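Local coordinates for protein pyridoxine 4-oxidase (Mesorhizobium loti, PDB 4HA6) that catalyses the FAD-dependent oxidation of pyridoxine to pyridoxal, using molecular oxygen as electron acceptor, as a member of the GMC oxidoreductase family, at residues A[118-123]-A[496-501]; A[155-160]-A[316-321]; A[198-203]-A[210-215]; A[287-292]-A[382-387]. All coordinates share one frame; numbering follows the deposited sequence.

Contact 1: residues A[118-123]-A[496-501]; sequences LPVFQA and IAETFA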
# COMPACT_ATOMS: atom_id res chain seq x y z
N LEU A 118 1.23 18.55 -3.67
CA LEU A 118 2.60 18.95 -3.30
C LEU A 118 2.71 19.55 -1.88
O LEU A 118 3.50 19.05 -1.07
CB LEU A 118 3.20 19.86 -4.39
CG LEU A 118 4.62 19.63 -4.90
CD1 LEU A 118 5.04 18.17 -4.86
CD2 LEU A 118 4.70 20.14 -6.33
N PRO A 119 1.89 20.57 -1.55
CA PRO A 119 1.95 21.07 -0.17
C PRO A 119 1.49 20.03 0.86
O PRO A 119 1.85 20.15 2.04
CB PRO A 119 0.96 22.24 -0.16
CG PRO A 119 0.74 22.59 -1.58
CD PRO A 119 0.92 21.33 -2.36
N VAL A 120 0.69 19.06 0.44
CA VAL A 120 0.23 18.01 1.36
C VAL A 120 1.36 17.04 1.70
O VAL A 120 1.62 16.77 2.88
CB VAL A 120 -1.02 17.26 0.82
CG1 VAL A 120 -1.33 16.00 1.64
CG2 VAL A 120 -2.24 18.19 0.78
N PHE A 121 2.03 16.52 0.67
CA PHE A 121 3.22 15.68 0.88
C PHE A 121 4.23 16.43 1.76
O PHE A 121 4.72 15.90 2.75
CB PHE A 121 3.85 15.31 -0.46
CG PHE A 121 3.15 14.20 -1.19
CD1 PHE A 121 2.73 14.36 -2.50
CD2 PHE A 121 2.91 12.98 -0.56
CE1 PHE A 121 2.08 13.34 -3.18
CE2 PHE A 121 2.26 11.95 -1.23
CZ PHE A 121 1.85 12.14 -2.55
N GLN A 122 4.52 17.67 1.39
CA GLN A 122 5.45 18.50 2.16
C GLN A 122 5.07 18.65 3.63
O GLN A 122 5.95 18.65 4.49
CB GLN A 122 5.61 19.88 1.49
CG GLN A 122 6.23 19.82 0.09
CD GLN A 122 6.08 21.12 -0.67
OE1 GLN A 122 5.52 22.08 -0.15
NE2 GLN A 122 6.56 21.15 -1.90
N ALA A 123 3.78 18.80 3.93
CA ALA A 123 3.34 18.88 5.33
C ALA A 123 3.60 17.57 6.08
O ALA A 123 3.80 17.56 7.30
CB ALA A 123 1.87 19.25 5.42
N ILE A 496 -3.89 11.06 1.14
CA ILE A 496 -5.35 11.01 1.22
C ILE A 496 -5.86 11.42 2.59
O ILE A 496 -6.84 12.17 2.73
CB ILE A 496 -5.90 9.60 0.89
CG1 ILE A 496 -5.69 9.29 -0.59
CG2 ILE A 496 -7.41 9.50 1.20
CD1 ILE A 496 -6.05 7.87 -0.95
N ALA A 497 -5.20 10.93 3.63
CA ALA A 497 -5.68 11.23 4.97
C ALA A 497 -5.46 12.71 5.30
O ALA A 497 -6.36 13.38 5.82
CB ALA A 497 -5.02 10.33 5.99
N GLU A 498 -4.27 13.23 4.98
CA GLU A 498 -3.98 14.63 5.25
C GLU A 498 -4.93 15.56 4.50
O GLU A 498 -5.40 16.55 5.08
CB GLU A 498 -2.52 14.99 4.94
CG GLU A 498 -2.15 16.47 5.13
CD GLU A 498 -2.35 16.99 6.56
OE1 GLU A 498 -2.48 18.22 6.73
OE2 GLU A 498 -2.35 16.19 7.52
N THR A 499 -5.25 15.27 3.23
CA THR A 499 -6.16 16.20 2.55
C THR A 499 -7.56 16.14 3.17
O THR A 499 -8.25 17.16 3.25
CB THR A 499 -6.17 16.15 0.96
OG1 THR A 499 -7.37 15.57 0.47
CG2 THR A 499 -4.95 15.48 0.36
N PHE A 500 -7.97 14.98 3.67
CA PHE A 500 -9.25 14.93 4.36
C PHE A 500 -9.20 15.68 5.70
O PHE A 500 -10.19 16.28 6.11
CB PHE A 500 -9.72 13.50 4.59
CG PHE A 500 -11.00 13.42 5.35
CD1 PHE A 500 -11.00 13.29 6.73
CD2 PHE A 500 -12.21 13.52 4.69
CE1 PHE A 500 -12.19 13.23 7.44
CE2 PHE A 500 -13.40 13.45 5.38
CZ PHE A 500 -13.39 13.30 6.76
N ALA A 501 -8.06 15.64 6.39
CA ALA A 501 -7.95 16.36 7.66
C ALA A 501 -8.07 17.85 7.39
O ALA A 501 -8.75 18.57 8.12
CB ALA A 501 -6.64 16.05 8.35

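Contact 2: residues A[155-160]-A[316-321]; sequences RAFIEA and SMAYMR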
# COMPACT_ATOMS: atom_id res chain seq x y z
N ARG A 155 24.46 -0.97 -4.84
CA ARG A 155 25.20 0.05 -5.57
C ARG A 155 25.60 -0.46 -6.95
O ARG A 155 25.66 0.30 -7.92
CB ARG A 155 26.43 0.52 -4.79
CG ARG A 155 26.10 1.36 -3.57
CD ARG A 155 27.35 1.90 -2.90
NE ARG A 155 27.60 1.26 -1.61
CZ ARG A 155 28.55 0.34 -1.41
NH1 ARG A 155 29.34 -0.03 -2.42
NH2 ARG A 155 28.71 -0.19 -0.20
N ALA A 156 25.89 -1.75 -7.03
CA ALA A 156 26.29 -2.37 -8.28
C ALA A 156 25.09 -2.40 -9.22
O ALA A 156 25.21 -2.20 -10.44
CB ALA A 156 26.83 -3.75 -8.02
N PHE A 157 23.92 -2.67 -8.64
CA PHE A 157 22.68 -2.71 -9.40
C PHE A 157 22.41 -1.32 -9.95
O PHE A 157 22.08 -1.14 -11.13
CB PHE A 157 21.55 -3.16 -8.48
CG PHE A 157 20.18 -3.03 -9.06
CD1 PHE A 157 19.70 -3.96 -9.98
CD2 PHE A 157 19.34 -1.99 -8.66
CE1 PHE A 157 18.42 -3.86 -10.51
CE2 PHE A 157 18.05 -1.87 -9.19
CZ PHE A 157 17.59 -2.81 -10.11
N ILE A 158 22.59 -0.32 -9.09
CA ILE A 158 22.34 1.07 -9.46
C ILE A 158 23.25 1.47 -10.62
O ILE A 158 22.79 2.09 -11.58
CB ILE A 158 22.47 2.00 -8.22
CG1 ILE A 158 21.21 1.90 -7.36
CG2 ILE A 158 22.68 3.47 -8.62
CD1 ILE A 158 21.31 2.58 -6.03
N GLU A 159 24.52 1.08 -10.54
CA GLU A 159 25.48 1.31 -11.63
C GLU A 159 25.07 0.63 -12.94
O GLU A 159 25.24 1.19 -14.02
CB GLU A 159 26.87 0.82 -11.22
CG GLU A 159 27.57 1.74 -10.24
CD GLU A 159 27.83 3.11 -10.84
OE1 GLU A 159 28.04 3.20 -12.07
OE2 GLU A 159 27.82 4.09 -10.07
N ALA A 160 24.55 -0.59 -12.83
CA ALA A 160 24.11 -1.32 -14.02
C ALA A 160 22.99 -0.56 -14.71
O ALA A 160 23.03 -0.34 -15.92
CB ALA A 160 23.66 -2.73 -13.64
N SER A 316 16.50 -0.92 -3.61
CA SER A 316 16.49 -0.04 -4.78
C SER A 316 15.52 -0.51 -5.88
O SER A 316 15.80 -1.48 -6.59
CB SER A 316 17.91 0.08 -5.35
OG SER A 316 17.96 0.98 -6.44
N MET A 317 14.39 0.19 -6.01
CA MET A 317 13.51 0.01 -7.17
C MET A 317 14.00 0.91 -8.28
O MET A 317 14.32 2.08 -8.04
CB MET A 317 12.08 0.46 -6.84
CG MET A 317 11.41 -0.31 -5.75
SD MET A 317 11.51 -2.04 -6.15
CE MET A 317 12.69 -2.50 -4.88
N ALA A 318 14.03 0.37 -9.49
CA ALA A 318 14.30 1.18 -10.67
C ALA A 318 13.05 1.18 -11.53
O ALA A 318 12.73 0.17 -12.17
CB ALA A 318 15.48 0.62 -11.45
N TYR A 319 12.32 2.31 -11.54
CA TYR A 319 11.17 2.47 -12.42
C TYR A 319 11.62 2.96 -13.79
O TYR A 319 12.60 3.70 -13.88
CB TYR A 319 10.18 3.46 -11.79
CG TYR A 319 9.75 3.00 -10.43
CD1 TYR A 319 8.69 2.11 -10.30
CD2 TYR A 319 10.42 3.41 -9.28
CE1 TYR A 319 8.29 1.65 -9.05
CE2 TYR A 319 10.04 2.95 -8.02
CZ TYR A 319 8.97 2.06 -7.92
OH TYR A 319 8.55 1.56 -6.70
N MET A 320 10.92 2.56 -14.84
CA MET A 320 11.33 2.91 -16.19
C MET A 320 10.20 2.69 -17.20
O MET A 320 9.14 2.15 -16.87
CB MET A 320 12.57 2.09 -16.59
CG MET A 320 12.32 0.57 -16.64
SD MET A 320 13.81 -0.47 -16.60
CE MET A 320 14.19 -0.47 -14.85
N ARG A 321 10.44 3.12 -18.43
CA ARG A 321 9.48 2.83 -19.48
C ARG A 321 9.71 1.37 -19.87
O ARG A 321 10.78 0.81 -19.63
CB ARG A 321 9.67 3.79 -20.66
CG ARG A 321 9.49 5.27 -20.30
CD ARG A 321 8.05 5.61 -19.91
NE ARG A 321 7.18 5.58 -21.08
CZ ARG A 321 5.87 5.83 -21.06
NH1 ARG A 321 5.27 6.14 -19.92
NH2 ARG A 321 5.17 5.75 -22.19

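Contact 3: residues A[198-203]-A[210-215]; sequences AWLTKA and LTILTG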
# COMPACT_ATOMS: atom_id res chain seq x y z
N ALA A 198 4.73 8.39 14.26
CA ALA A 198 4.82 9.77 13.79
C ALA A 198 3.66 10.63 14.29
O ALA A 198 3.86 11.79 14.64
CB ALA A 198 4.88 9.78 12.26
N TRP A 199 2.45 10.09 14.32
CA TRP A 199 1.30 10.92 14.62
C TRP A 199 0.73 10.71 16.01
O TRP A 199 0.32 11.68 16.66
CB TRP A 199 0.21 10.78 13.56
CG TRP A 199 0.51 11.58 12.33
CD1 TRP A 199 0.24 12.91 12.10
CD2 TRP A 199 1.12 11.08 11.13
NE1 TRP A 199 0.66 13.26 10.84
CE2 TRP A 199 1.21 12.16 10.23
CE3 TRP A 199 1.63 9.84 10.75
CZ2 TRP A 199 1.79 12.03 8.96
CZ3 TRP A 199 2.18 9.70 9.49
CH2 TRP A 199 2.26 10.79 8.61
N LEU A 200 0.69 9.46 16.46
CA LEU A 200 0.19 9.15 17.80
C LEU A 200 1.32 9.23 18.83
O LEU A 200 1.67 8.24 19.46
CB LEU A 200 -0.52 7.79 17.82
CG LEU A 200 -1.79 7.80 16.97
CD1 LEU A 200 -2.43 6.42 16.84
CD2 LEU A 200 -2.78 8.79 17.57
N THR A 201 1.90 10.42 18.98
CA THR A 201 2.96 10.67 19.96
C THR A 201 2.37 10.67 21.38
O THR A 201 1.14 10.64 21.54
CB THR A 201 3.62 12.04 19.71
OG1 THR A 201 2.70 13.09 20.04
CG2 THR A 201 4.02 12.18 18.25
N LYS A 202 3.24 10.70 22.39
CA LYS A 202 2.80 10.74 23.79
C LYS A 202 1.92 11.96 24.03
O LYS A 202 0.88 11.88 24.67
CB LYS A 202 3.99 10.78 24.75
CG LYS A 202 4.64 9.43 25.01
CD LYS A 202 4.91 9.22 26.50
CE LYS A 202 5.75 10.34 27.09
NZ LYS A 202 5.71 10.36 28.58
N ALA A 203 2.36 13.09 23.49
CA ALA A 203 1.61 14.34 23.61
C ALA A 203 0.21 14.23 23.00
O ALA A 203 -0.78 14.50 23.68
CB ALA A 203 2.38 15.47 22.98
N LEU A 210 -9.08 13.20 22.79
CA LEU A 210 -8.82 11.99 22.00
C LEU A 210 -8.95 10.75 22.88
O LEU A 210 -8.36 10.67 23.96
CB LEU A 210 -7.42 12.05 21.36
CG LEU A 210 -6.97 10.80 20.61
CD1 LEU A 210 -7.95 10.47 19.48
CD2 LEU A 210 -5.55 10.95 20.06
N THR A 211 -9.74 9.79 22.41
CA THR A 211 -9.91 8.51 23.09
C THR A 211 -9.55 7.43 22.09
O THR A 211 -10.03 7.44 20.95
CB THR A 211 -11.36 8.31 23.57
OG1 THR A 211 -11.75 9.41 24.39
CG2 THR A 211 -11.52 6.99 24.35
N ILE A 212 -8.68 6.51 22.50
CA ILE A 212 -8.32 5.39 21.65
C ILE A 212 -8.83 4.10 22.28
O ILE A 212 -8.62 3.85 23.46
CB ILE A 212 -6.80 5.32 21.40
CG1 ILE A 212 -6.30 6.60 20.73
CG2 ILE A 212 -6.47 4.10 20.53
CD1 ILE A 212 -4.78 6.68 20.63
N LEU A 213 -9.53 3.31 21.48
CA LEU A 213 -10.12 2.06 21.93
C LEU A 213 -9.52 0.92 21.11
O LEU A 213 -9.70 0.86 19.88
CB LEU A 213 -11.65 2.14 21.75
CG LEU A 213 -12.55 1.05 22.32
CD1 LEU A 213 -12.03 0.54 23.65
CD2 LEU A 213 -13.96 1.60 22.46
N THR A 214 -8.79 0.02 21.77
CA THR A 214 -8.13 -1.10 21.09
C THR A 214 -8.85 -2.43 21.30
O THR A 214 -9.83 -2.50 22.04
CB THR A 214 -6.67 -1.26 21.54
OG1 THR A 214 -6.64 -1.42 22.96
CG2 THR A 214 -5.84 -0.06 21.15
N GLY A 215 -8.34 -3.48 20.66
CA GLY A 215 -8.98 -4.79 20.71
C GLY A 215 -10.48 -4.77 20.42
O GLY A 215 -11.22 -5.64 20.89

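Contact 4: residues A[287-292]-A[382-387]; sequences RNLQDH and LIIDPA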
# COMPACT_ATOMS: atom_id res chain seq x y z
N ARG A 287 -15.56 -3.52 -5.62
CA ARG A 287 -15.06 -3.66 -6.98
C ARG A 287 -13.87 -2.72 -7.21
O ARG A 287 -13.47 -1.99 -6.30
CB ARG A 287 -16.19 -3.40 -7.99
CG ARG A 287 -17.34 -4.41 -7.88
CD ARG A 287 -18.19 -4.47 -9.16
NE ARG A 287 -17.39 -4.92 -10.30
CZ ARG A 287 -17.04 -6.19 -10.52
NH1 ARG A 287 -17.41 -7.15 -9.67
NH2 ARG A 287 -16.31 -6.50 -11.58
N ASN A 288 -13.29 -2.73 -8.42
CA ASN A 288 -12.12 -1.88 -8.74
C ASN A 288 -10.89 -2.26 -7.90
O ASN A 288 -9.95 -1.46 -7.77
CB ASN A 288 -12.48 -0.37 -8.56
CG ASN A 288 -11.35 0.61 -9.01
OD1 ASN A 288 -10.85 1.44 -8.22
ND2 ASN A 288 -10.98 0.52 -10.28
N LEU A 289 -10.88 -3.47 -7.33
CA LEU A 289 -9.73 -3.90 -6.51
C LEU A 289 -8.46 -3.99 -7.34
O LEU A 289 -8.43 -4.69 -8.36
CB LEU A 289 -9.98 -5.25 -5.82
CG LEU A 289 -8.73 -5.90 -5.19
CD1 LEU A 289 -8.28 -5.11 -3.99
CD2 LEU A 289 -8.93 -7.38 -4.80
N GLN A 290 -7.41 -3.30 -6.89
CA GLN A 290 -6.11 -3.35 -7.56
C GLN A 290 -4.99 -3.73 -6.60
O GLN A 290 -5.11 -3.52 -5.40
CB GLN A 290 -5.77 -1.98 -8.16
CG GLN A 290 -6.74 -1.54 -9.25
CD GLN A 290 -6.73 -0.05 -9.44
OE1 GLN A 290 -5.73 0.53 -9.90
NE2 GLN A 290 -7.82 0.61 -9.04
N ASP A 291 -3.89 -4.26 -7.13
CA ASP A 291 -2.72 -4.57 -6.33
C ASP A 291 -1.52 -4.61 -7.27
O ASP A 291 -1.69 -4.73 -8.49
CB ASP A 291 -2.89 -5.91 -5.60
CG ASP A 291 -1.68 -6.30 -4.75
OD1 ASP A 291 -0.97 -5.41 -4.21
OD2 ASP A 291 -1.44 -7.53 -4.61
N HIS A 292 -0.31 -4.48 -6.72
CA HIS A 292 0.91 -4.61 -7.52
C HIS A 292 1.41 -6.04 -7.36
O HIS A 292 1.22 -6.65 -6.31
CB HIS A 292 2.01 -3.66 -7.04
CG HIS A 292 1.90 -2.26 -7.55
ND1 HIS A 292 1.94 -1.16 -6.72
CD2 HIS A 292 1.80 -1.77 -8.81
CE1 HIS A 292 1.85 -0.05 -7.44
NE2 HIS A 292 1.76 -0.40 -8.71
N LEU A 382 -13.29 -13.25 3.87
CA LEU A 382 -13.58 -12.48 2.67
C LEU A 382 -13.26 -13.30 1.43
O LEU A 382 -12.35 -14.13 1.44
CB LEU A 382 -12.78 -11.17 2.65
CG LEU A 382 -13.13 -10.12 3.70
CD1 LEU A 382 -12.13 -8.96 3.67
CD2 LEU A 382 -14.56 -9.60 3.54
N ILE A 383 -14.04 -13.06 0.38
CA ILE A 383 -13.78 -13.65 -0.93
C ILE A 383 -13.04 -12.61 -1.78
O ILE A 383 -13.64 -11.63 -2.23
CB ILE A 383 -15.08 -14.07 -1.62
CG1 ILE A 383 -15.92 -14.94 -0.66
CG2 ILE A 383 -14.79 -14.78 -2.95
CD1 ILE A 383 -17.15 -15.53 -1.31
N ILE A 384 -11.74 -12.82 -1.95
CA ILE A 384 -10.84 -11.84 -2.56
C ILE A 384 -10.31 -12.38 -3.88
O ILE A 384 -9.56 -13.36 -3.91
CB ILE A 384 -9.65 -11.54 -1.63
CG1 ILE A 384 -10.12 -10.97 -0.29
CG2 ILE A 384 -8.65 -10.60 -2.31
CD1 ILE A 384 -9.10 -11.14 0.84
N ASP A 385 -10.71 -11.74 -4.98
CA ASP A 385 -10.22 -12.12 -6.30
C ASP A 385 -9.50 -10.95 -6.93
O ASP A 385 -10.14 -10.13 -7.58
CB ASP A 385 -11.38 -12.56 -7.20
CG ASP A 385 -10.94 -12.79 -8.65
OD1 ASP A 385 -11.80 -12.74 -9.56
OD2 ASP A 385 -9.73 -13.01 -8.89
N PRO A 386 -8.17 -10.87 -6.76
CA PRO A 386 -7.42 -9.74 -7.32
C PRO A 386 -7.38 -9.76 -8.86
O PRO A 386 -6.96 -8.76 -9.42
CB PRO A 386 -6.00 -9.93 -6.75
CG PRO A 386 -5.93 -11.39 -6.35
CD PRO A 386 -7.32 -11.74 -5.93
N ALA A 387 -7.81 -10.86 -9.50
CA ALA A 387 -7.78 -10.99 -10.97
C ALA A 387 -6.38 -10.74 -11.53
O ALA A 387 -6.22 -10.04 -12.54
CB ALA A 387 -8.79 -10.06 -11.63
O HOH W 1 -6.44 -6.29 -8.62

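Contact 1: residues A[118-123]-A[496-501]
The carboxylate of Glu498 is the flat group among the touching side chains, and Val120 meets the aliphatic stem behind it, CB and CG, rather than the carboxylate oxygens. Those oxygens find their partners outside the two segments: OE1 forms salt bridges to Arg19 NH1 and Arg502 NE, while OE2 is also hydrogen-bonded. Two guanidinium groups on one oxygen would be expected to stabilise the ionised acid in this buried position.

Val120 CG1, placed anti to the backbone N (chi1 169°), comes to 3.6 Å from Glu498 CG and 3.7 Å from Glu498 CB. These two carbons offer an apolar step because the glutamate chain leaves its helix extended and bends only at chi2 (61°), turning the acid aside from the valine. The other branch, Val120 CG2, lies 3.9 Å from Thr499 CG2, which is equally near Val120 CG1 at 3.9 Å, so the threonine methyl fits against both branches. One valine is thus received by two consecutive residues of the partner helix, and at this point the CA atoms of Val120 and Glu498 are 6.7 Å apart.

The contact joins helix 114-124 to the C-terminal helix 490-506 in a purely van der Waals interface of buried residues. Next to Val120 on helix 114-124, Phe121 reaches Ala491 and Ala495 of helix 490-506, and Phe100 of helix 97-107. Helix 490-506 in turn leans through Ala497 and Glu498 on helix 11-20, whose first residues, Ser11 and Ala12, bind FAD.

Contact 2: residues A[155-160]-A[316-321]
Phe157 and Ile158 of helix 152-163 close on Ser316, and here the packing is tight. The ring carbon Phe157 CE2 lies 3.5 Å from the carbonyl oxygen Ser316 O, which approaches the ring obliquely. The serine hydroxyl takes the ring edge instead, with Ser316 OG in the plane of the ring and 4.0 Å from Phe157 CD2. From the next residue Ile158 CG1 reaches to 3.5 Å of the same Ser316 OG. Although flanked by carbon, the hydroxyl is satisfied by a hydrogen bond to Thr181 O. Chi1 of Ser316 (-176°) sets OG anti to the backbone N, where it faces both helix residues.

The helix and strand 314-320 run almost parallel, their local axes 12° apart and 9.5 Å from each other. The strand belongs to the antiparallel sheet of the substrate-binding domain; Met317 points away from the helix, while Tyr319 touches Pro488, a residue of the pyridoxamine pocket.

Farther along, the fit is looser: Phe157 CE2 is 4.2 Å from Ala318 CB. Ile408 of helix 392-409 is a further neighbour of Phe157. The opposite flank of helix 152-163 faces solvent, with Arg155 exposed and Glu159 paired with Arg168.

Contact 3: residues A[198-203]-A[210-215]
Leu200 leaves its backbone with CG anti to the carbonyl carbon (chi1 -66°), and this sends its CD2 branch toward Leu210 and Ile212. On the strand, CG of Leu210 is anti to the backbone N (chi1 175°) and CD2 continues the extended chain. The three methyls converge: Leu200 CD2 is 4.3 Å from Leu210 CD2 and 4.2 Å from Ile212 CD1. A single methyl therefore rests against two side chains that project from the same face of the strand, two residues apart. The touch is light and wholly apolar, made by long side chains spanning a gap of 10.1 Å between the CA atoms of Leu200 and Ile212.

Strand 210-213 is an outermost strand of the five-stranded parallel sheet of the Rossmann-like FAD-binding domain, and it pairs with strand 28-31. Leu200 also touches Leu30 on that neighbour, and Ser14 and Ala17 on helix 11-20, the helix into which the apparent GxGxxG motif of the dinucleotide fold runs.

Leu200 is itself the centre of an inverse gamma turn, just ahead of helix 202-205. Its carbonyl oxygen accepts from Arg205 NE, and the following Thr201 is the N-cap of helix 202-205, its OG1 accepting from Val204 N. Ile212 also packs on Ile81, which lies in a loop.

Contact 4: residues A[287-292]-A[382-387]
Leu289 inserts one methyl, CD2, against the turn at the end of strand 383-385. Leu289 CD2 lies 3.8 Å from Pro386 CA and 4.3 Å from Pro386 CB, covering the start of the proline ring. The same CD2 is 4.1 Å from Ile384 CG2, so its surroundings combine side-chain carbon with the backbone of the turn. Having CG anti to the backbone N (chi1 168°) carries the leucine chain out toward these residues.

A water molecule joins the two backbones alongside this apolar patch. It donates one proton to Leu289 O and the other to Pro386 O, each at 2.6 Å from the water oxygen.

The next shell fixes both segments of the contact. Asp385 OD2 accepts from Ala387 N at 2.9 Å in an Asx turn, with the amide meeting it from above the carboxylate plane, and also from Gln65 NE2. On the other segment Gln290 NE2 donates to Asn288 O at 3.2 Å, a nearly straight bond (165°) lying in the amide plane of Gln290. Trp75 packs against Leu289, Ile384 and Pro386 alike. Farther out, Asp291 OD1 is hydrogen-bonded to His446 N, and His292 ND1 is hydrogen-bonded to His446 ND1; His446 lines the pyridoxamine pocket.

The chemistry is thus divided: dispersion holds the leucine to the turn, while two carbonyl oxygens, both acceptors, cannot bond directly, and the water bridges them by donating to each, coupling a loop that leads toward the substrate pocket to a small two-stranded sheet.

How the contacts relate
Contact 1 spans most of the chain, pairing helix 114-124 with the C-terminal helix 490-506, and the others fall within that span. Contacts 1 and 3, with centres 20 Å apart, share helix 11-20 as a neighbour on the FAD-binding side. Contact 2 lies in the substrate-binding domain, its centre 39 Å from that of contact 3 across the molecule's middle. Contact 3 also falls between the segments of contact 2 and closes before contact 4 opens. Contact 4 joins the loop before strand 293-302 to strand 383-385; its segments alternate with those of contact 2, and their nearest atoms are about 7 Å apart. Parts distant in sequence thus meet in the shell behind the flavin and pyridoxamine sites.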